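Local coordinates for phosphoprotein (PDB 7C5Z) that probably serves viral RNA replication as a polymerase cofactor and chaperone of the nucleoprotein, through a dimeric central domain of which this chain is one copy, at residues P20-S23 with G28-V31; K49-L54 with D74-F79; G56-G59 with D65-L68. One frame throughout, in Å; residues are numbered along the deposited sequence.

Contact 1: residues P20-S23 with G28-V31; sequences PSVS and GTYV
Ser23 and Tyr30 face each other across a beta hairpin built from strands 21-25 and 28-33, a compact example of how two antiparallel strands combine backbone pairing with different chemistry on their two faces. They form a hydrogen-bonded pair: Ser23 N donates to Tyr30 O over 3.0 Å, with the donor in the carbonyl plane, and Tyr30 N donates to Ser23 O at 2.8 Å, there with the donor tilted 27° out of that plane. Next to it Val22 and Val31 make a non-hydrogen-bonded pair, in which the CA-H of Val22 points to Tyr30 O and that of Val31 to Ser21 O.

Thr29 can be followed outward atom by atom. Its CB lies 3.9 Å from Ser23 O. With OG1 set beside the backbone N (chi1 -57°), CG2 lies anti to that N, 3.4 Å from Ser23 O and 3.5 Å from Val22 CG1, a tight fit for two methyls. The other branch, OG1, turns to Asn24 OD1 and to Lys61 NZ of the second subunit, hydrogen-bonding to both, so the hydroxyl ties the hairpin to the dimer partner.

At the N-terminal end of 20-23, Pro20 CB meets Val31 CG1 at 3.6 Å, and Gln57 of the second subunit packs on Pro20, Val22 and Val31. On the face bearing Ser23 and Tyr30 a water bridges the pair, 2.8 Å from Ser23 OG and donating to Tyr30 O at 3.0 Å, which gives that carbonyl a second donor besides Ser23 N.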
loop_
_atom_site.group_PDB
_atom_site.type_symbol
_atom_site.label_atom_id
_atom_site.label_comp_id
_atom_site.label_asym_id
_atom_site.label_seq_id
_atom_site.Cartn_x
_atom_site.Cartn_y
_atom_site.Cartn_z
ATOM N N PRO A 20 -9.640 1.064 7.152
ATOM C CA PRO A 20 -9.146 -0.121 7.859
ATOM C C PRO A 20 -10.017 -0.456 9.062
ATOM O O PRO A 20 -10.759 0.385 9.569
ATOM C CB PRO A 20 -7.747 0.326 8.315
ATOM C CG PRO A 20 -7.928 1.804 8.578
ATOM C CD PRO A 20 -8.959 2.302 7.584
ATOM N N SER A 21 -9.942 -1.719 9.487
ATOM C CA SER A 21 -10.531 -2.200 10.735
ATOM C C SER A 21 -9.378 -2.717 11.582
ATOM O O SER A 21 -8.600 -3.556 11.118
ATOM C CB SER A 21 -11.561 -3.300 10.469
ATOM O OG SER A 21 -12.105 -3.787 11.675
ATOM N N VAL A 22 -9.243 -2.202 12.803
ATOM C CA VAL A 22 -8.045 -2.406 13.611
ATOM C C VAL A 22 -8.393 -3.201 14.865
ATOM O O VAL A 22 -9.311 -2.833 15.611
ATOM C CB VAL A 22 -7.396 -1.056 13.969
ATOM C CG1 VAL A 22 -6.287 -1.252 14.999
ATOM C CG2 VAL A 22 -6.852 -0.401 12.697
ATOM N N SER A 23 -7.639 -4.265 15.123
ATOM C CA SER A 23 -7.816 -5.047 16.343
ATOM C C SER A 23 -6.453 -5.428 16.896
ATOM O O SER A 23 -5.426 -5.279 16.228
ATOM C CB SER A 23 -8.647 -6.311 16.087
ATOM O OG SER A 23 -7.960 -7.157 15.179
ATOM N N GLY A 28 0.392 -8.436 18.422
ATOM C CA GLY A 28 0.418 -7.284 17.538
ATOM C C GLY A 28 -0.960 -6.738 17.226
ATOM O O GLY A 28 -1.984 -7.205 17.733
ATOM N N THR A 29 -0.952 -5.717 16.383
ATOM C CA THR A 29 -2.156 -5.098 15.855
ATOM C C THR A 29 -2.421 -5.645 14.463
ATOM O O THR A 29 -1.512 -5.688 13.623
ATOM C CB THR A 29 -1.981 -3.576 15.806
ATOM O OG1 THR A 29 -1.659 -3.094 17.126
ATOM C CG2 THR A 29 -3.241 -2.901 15.337
ATOM N N TYR A 30 -3.658 -6.046 14.218
ATOM C CA TYR A 30 -4.075 -6.497 12.898
ATOM C C TYR A 30 -4.904 -5.406 12.239
ATOM O O TYR A 30 -5.853 -4.890 12.848
ATOM C CB TYR A 30 -4.890 -7.783 12.987
ATOM C CG TYR A 30 -4.098 -9.014 13.383
ATOM C CD1 TYR A 30 -3.785 -9.271 14.713
ATOM C CD2 TYR A 30 -3.691 -9.921 12.417
ATOM C CE1 TYR A 30 -3.066 -10.408 15.065
ATOM C CE2 TYR A 30 -2.989 -11.058 12.760
ATOM C CZ TYR A 30 -2.678 -11.286 14.073
ATOM O OH TYR A 30 -1.971 -12.434 14.365
ATOM N N VAL A 31 -4.546 -5.066 11.003
ATOM C CA VAL A 31 -5.212 -4.023 10.226
ATOM C C VAL A 31 -5.833 -4.705 9.018
ATOM O O VAL A 31 -5.106 -5.147 8.119
ATOM C CB VAL A 31 -4.218 -2.944 9.790
ATOM C CG1 VAL A 31 -4.914 -1.843 9.002
ATOM C CG2 VAL A 31 -3.473 -2.404 11.023
HETATM O O HOH W 1 -8.493 -6.379 12.547
#

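Contact 2: residues K49-L54 with D74-F79; sequences KMMRSL and DFLEVF
Met51 reaches Leu76 and Val78 without any flat group between them; the rings of 74-79 take no part in the contact with the helix. Phe75 has Asp74 OD1 at its edge, in the ring plane, and makes a cation-pi contact with Arg32. The ring of Phe79 meets that of Tyr30, the two planes inclined at about 55°. Glu77, between Phe75 and Phe79 in sequence, points away from the helix and forms a salt bridge with Arg32.

The contact itself is apolar. This is the core of a small alpha+beta domain, helix 41-62 lying against an antiparallel sheet, and Met51, a selenomethionine in the crystal, spans the gap. Its chain runs straight out through SE (chi2 176°) and then bends at chi3, 54°, which turns the terminal methyl aside. The corner and the tip touch different residues: SE rests 3.9 Å from Leu76 CD1, whereas CE is pushed up to 3.5 Å from Val78 CG2, closer than carbons usually come. With the nearest CA atoms, those of Met51 and Val78, 8.9 Å apart, the distance is bridged by side chains alone. Met51 also packs on Leu68 and on Met51 of the second subunit.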
loop_
_atom_site.group_PDB
_atom_site.type_symbol
_atom_site.label_atom_id
_atom_site.label_comp_id
_atom_site.label_asym_id
_atom_site.label_seq_id
_atom_site.Cartn_x
_atom_site.Cartn_y
_atom_site.Cartn_z
ATOM N N LYS A 49 0.797 -7.110 -3.878
ATOM C CA LYS A 49 2.241 -7.181 -4.095
ATOM C C LYS A 49 2.920 -5.862 -3.749
ATOM O O LYS A 49 4.030 -5.854 -3.199
ATOM C CB LYS A 49 2.532 -7.579 -5.540
ATOM C CG LYS A 49 2.271 -9.047 -5.813
ATOM C CD LYS A 49 3.029 -9.510 -7.037
ATOM C CE LYS A 49 2.805 -10.992 -7.292
ATOM N NZ LYS A 49 2.984 -11.787 -6.042
HETATM N N MSE A 50 2.259 -4.746 -4.025
HETATM C CA MSE A 50 2.794 -3.441 -3.654
HETATM C C MSE A 50 2.813 -3.294 -2.129
HETATM O O MSE A 50 3.797 -2.820 -1.563
HETATM C CB MSE A 50 1.986 -2.329 -4.302
HETATM C CG MSE A 50 2.127 -2.327 -5.816
HETATM SE SE MSE A 50 1.304 -0.749 -6.621
HETATM C CE MSE A 50 1.959 0.586 -5.343
HETATM N N MSE A 51 1.733 -3.707 -1.469
HETATM C CA MSE A 51 1.709 -3.657 -0.006
HETATM C C MSE A 51 2.812 -4.530 0.576
HETATM O O MSE A 51 3.522 -4.106 1.494
HETATM C CB MSE A 51 0.339 -4.079 0.527
HETATM C CG MSE A 51 -0.734 -3.087 0.176
HETATM SE SE MSE A 51 -2.515 -3.663 0.754
HETATM C CE MSE A 51 -2.091 -3.966 2.589
ATOM N N ARG A 52 2.968 -5.747 0.051
ATOM C CA ARG A 52 3.990 -6.638 0.589
ATOM C C ARG A 52 5.385 -6.040 0.427
ATOM O O ARG A 52 6.211 -6.108 1.354
ATOM C CB ARG A 52 3.886 -8.009 -0.081
ATOM C CG ARG A 52 4.750 -9.064 0.574
ATOM C CD ARG A 52 4.654 -10.389 -0.162
ATOM N NE ARG A 52 3.300 -10.936 -0.228
ATOM C CZ ARG A 52 2.706 -11.604 0.760
ATOM N NH1 ARG A 52 3.330 -11.792 1.918
ATOM N NH2 ARG A 52 1.478 -12.083 0.593
ATOM N N SER A 53 5.651 -5.413 -0.722
ATOM C CA SER A 53 6.944 -4.777 -0.952
ATOM C C SER A 53 7.152 -3.620 0.017
ATOM O O SER A 53 8.209 -3.498 0.652
ATOM C CB SER A 53 7.036 -4.291 -2.406
ATOM O OG SER A 53 8.013 -3.264 -2.550
ATOM N N LEU A 54 6.140 -2.770 0.162
ATOM C CA LEU A 54 6.281 -1.596 1.011
ATOM C C LEU A 54 6.469 -1.980 2.474
ATOM O O LEU A 54 7.335 -1.422 3.155
ATOM C CB LEU A 54 5.070 -0.677 0.845
ATOM C CG LEU A 54 5.130 0.618 1.640
ATOM C CD1 LEU A 54 6.387 1.429 1.337
ATOM C CD2 LEU A 54 3.892 1.450 1.340
ATOM N N ASP A 74 -11.845 -11.602 -0.050
ATOM C CA ASP A 74 -12.397 -10.251 -0.066
ATOM C C ASP A 74 -11.725 -9.296 0.915
ATOM O O ASP A 74 -12.244 -8.197 1.136
ATOM C CB ASP A 74 -13.916 -10.264 0.169
ATOM C CG ASP A 74 -14.326 -10.903 1.483
ATOM O OD1 ASP A 74 -13.615 -10.761 2.501
ATOM O OD2 ASP A 74 -15.410 -11.530 1.496
ATOM N N PHE A 75 -10.587 -9.663 1.492
ATOM C CA PHE A 75 -9.872 -8.728 2.354
ATOM C C PHE A 75 -8.368 -8.949 2.238
ATOM O O PHE A 75 -7.900 -9.990 1.771
ATOM C CB PHE A 75 -10.320 -8.846 3.819
ATOM C CG PHE A 75 -9.893 -10.124 4.489
ATOM C CD1 PHE A 75 -8.677 -10.206 5.146
ATOM C CD2 PHE A 75 -10.725 -11.231 4.471
ATOM C CE1 PHE A 75 -8.298 -11.381 5.782
ATOM C CE2 PHE A 75 -10.350 -12.402 5.088
ATOM C CZ PHE A 75 -9.138 -12.477 5.743
ATOM N N LEU A 76 -7.616 -7.937 2.662
ATOM C CA LEU A 76 -6.179 -8.032 2.899
ATOM C C LEU A 76 -5.917 -7.605 4.332
ATOM O O LEU A 76 -6.563 -6.681 4.835
ATOM C CB LEU A 76 -5.372 -7.139 1.934
ATOM C CG LEU A 76 -5.479 -7.520 0.447
ATOM C CD1 LEU A 76 -5.013 -6.387 -0.471
ATOM C CD2 LEU A 76 -4.708 -8.819 0.176
ATOM N N GLU A 77 -4.979 -8.264 5.000
ATOM C CA GLU A 77 -4.749 -7.998 6.415
ATOM C C GLU A 77 -3.264 -7.822 6.691
ATOM O O GLU A 77 -2.449 -8.649 6.273
ATOM C CB GLU A 77 -5.317 -9.133 7.261
ATOM C CG GLU A 77 -5.168 -8.938 8.739
ATOM C CD GLU A 77 -5.867 -10.035 9.498
ATOM O OE1 GLU A 77 -6.998 -9.799 9.955
ATOM O OE2 GLU A 77 -5.292 -11.143 9.620
ATOM N N VAL A 78 -2.907 -6.748 7.391
ATOM C CA VAL A 78 -1.519 -6.464 7.752
ATOM C C VAL A 78 -1.346 -6.700 9.249
ATOM O O VAL A 78 -2.197 -6.289 10.046
ATOM C CB VAL A 78 -1.122 -5.032 7.365
ATOM C CG1 VAL A 78 0.301 -4.719 7.813
ATOM C CG2 VAL A 78 -1.232 -4.852 5.852
ATOM N N PHE A 79 -0.261 -7.384 9.626
ATOM C CA PHE A 79 0.087 -7.609 11.028
ATOM C C PHE A 79 1.234 -6.688 11.430
ATOM O O PHE A 79 2.300 -6.692 10.800
ATOM C CB PHE A 79 0.457 -9.075 11.273
ATOM C CG PHE A 79 0.976 -9.344 12.646
ATOM C CD1 PHE A 79 0.114 -9.379 13.732
ATOM C CD2 PHE A 79 2.332 -9.562 12.855
ATOM C CE1 PHE A 79 0.590 -9.639 15.008
ATOM C CE2 PHE A 79 2.817 -9.817 14.140
ATOM C CZ PHE A 79 1.959 -9.857 15.200
#

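Contact 3: residues G56-G59 with D65-L68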
loop_
_atom_site.group_PDB
_atom_site.type_symbol
_atom_site.label_atom_id
_atom_site.label_comp_id
_atom_site.label_asym_id
_atom_site.label_seq_id
_atom_site.Cartn_x
_atom_site.Cartn_y
_atom_site.Cartn_z
ATOM N N GLY A 56 7.720 -4.631 3.579
ATOM C CA GLY A 56 9.062 -5.180 3.688
ATOM C C GLY A 56 10.114 -4.095 3.846
ATOM O O GLY A 56 11.022 -4.212 4.678
ATOM N N GLN A 57 9.993 -3.019 3.072
ATOM C CA GLN A 57 10.921 -1.902 3.183
ATOM C C GLN A 57 10.777 -1.212 4.525
ATOM O O GLN A 57 11.775 -0.857 5.159
ATOM C CB GLN A 57 10.676 -0.906 2.049
ATOM C CG GLN A 57 10.948 -1.473 0.672
ATOM C CD GLN A 57 12.422 -1.706 0.414
ATOM O OE1 GLN A 57 13.287 -1.137 1.090
ATOM N NE2 GLN A 57 12.716 -2.549 -0.568
ATOM N N ILE A 58 9.539 -1.022 4.981
ATOM C CA ILE A 58 9.310 -0.336 6.249
ATOM C C ILE A 58 9.786 -1.193 7.416
ATOM O O ILE A 58 10.450 -0.701 8.338
ATOM C CB ILE A 58 7.822 0.037 6.391
ATOM C CG1 ILE A 58 7.441 1.113 5.372
ATOM C CG2 ILE A 58 7.505 0.445 7.855
ATOM C CD1 ILE A 58 5.921 1.391 5.264
ATOM N N GLY A 59 9.446 -2.483 7.410
ATOM C CA GLY A 59 9.873 -3.352 8.498
ATOM C C GLY A 59 11.383 -3.498 8.564
ATOM O O GLY A 59 11.965 -3.562 9.654
ATOM N N ASP A 65 8.856 -6.940 12.316
ATOM C CA ASP A 65 8.481 -8.016 11.389
ATOM C C ASP A 65 7.024 -7.847 10.950
ATOM O O ASP A 65 6.138 -8.632 11.285
ATOM C CB ASP A 65 8.708 -9.378 12.036
ATOM C CG ASP A 65 10.178 -9.674 12.279
ATOM O OD1 ASP A 65 11.019 -9.200 11.485
ATOM O OD2 ASP A 65 10.484 -10.374 13.270
ATOM N N ILE A 66 6.777 -6.766 10.210
ATOM C CA ILE A 66 5.448 -6.529 9.646
ATOM C C ILE A 66 5.160 -7.572 8.575
ATOM O O ILE A 66 6.040 -7.905 7.770
ATOM C CB ILE A 66 5.369 -5.103 9.075
ATOM C CG1 ILE A 66 5.738 -4.074 10.153
ATOM C CG2 ILE A 66 3.974 -4.805 8.498
ATOM C CD1 ILE A 66 5.937 -2.678 9.596
ATOM N N ASP A 67 3.934 -8.114 8.564
ATOM C CA ASP A 67 3.598 -9.145 7.581
ATOM C C ASP A 67 2.226 -8.890 6.970
ATOM O O ASP A 67 1.416 -8.121 7.489
ATOM C CB ASP A 67 3.621 -10.549 8.187
ATOM C CG ASP A 67 3.919 -11.630 7.145
ATOM O OD1 ASP A 67 4.206 -11.297 5.962
ATOM O OD2 ASP A 67 3.867 -12.823 7.520
ATOM N N LEU A 68 1.971 -9.577 5.863
ATOM C CA LEU A 68 0.738 -9.440 5.107
ATOM C C LEU A 68 0.078 -10.804 5.000
ATOM O O LEU A 68 0.757 -11.804 4.729
ATOM C CB LEU A 68 1.025 -8.888 3.711
ATOM C CG LEU A 68 -0.142 -8.858 2.739
ATOM C CD1 LEU A 68 -1.132 -7.798 3.151
ATOM C CD2 LEU A 68 0.400 -8.625 1.326
#
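Ile66, whose CD1 methyl meets Ile58 CG2 and the backbone N of Gly59, stands next to Asp67, whose O takes a backbone hydrogen bond from Phe79 N, a pairing that sets the start of strand 67-70 beside strand 76-81. The side chain of Asp67 turns away from the helix and bends back on its own strand, where OD1 receives a weak hydrogen bond of 2.8 Å from Leu68 N.

Across the contact itself the work is done by the tip of one isoleucine. The long branch of Ile66 is placed opposite its carbonyl carbon (chi1 -56°) and stays extended at chi2, 169°, which carries CD1 out to the helix. That methyl of Ile66 comes 3.9 Å from Ile58 CG2, the two side chains meeting at a slant, and 4.1 Å from Gly59 N. Gly59 has no side chain on the surface turned to Ile66, and the two backbones approach to 5.6 Å between the CA atoms of Gly59 and Ile66.

In this arrangement the last part of helix 41-62 packs on the loop that leads into strand 67-70, the chain reversing between them. Ile66 is further embedded by Ile55 of the same helix and by Val78 and Leu80 of strand 76-81, while from the second subunit Tyr62 packs on Ile66 and Leu80 on Ile58, so the corner lies between helix 41-62, two strands of its own sheet and the dimer partner.

Overall arrangement
The three contacts illustrate how one small domain divides its chemistry by place. Contact 1, partly buried at the sheet's outer hairpin, combines backbone hydrogen bonds, a bridging water and some apolar packing; contacts 2 and 3 are buried, pack helix 41-62 on the sheet and on the loop into strand 67-70, and are apolar in their side chains. Contact 2 lies nearest the centre of the chain, while contact 3, nested inside the loop that contact 2 closes, holds the C-terminal part of the same helix. Contacts 1 and 2 meet where strands 28-33 and 76-81 pair; contacts 1 and 3 do not touch. All three also reach the second subunit, consistent with a dimeric domain.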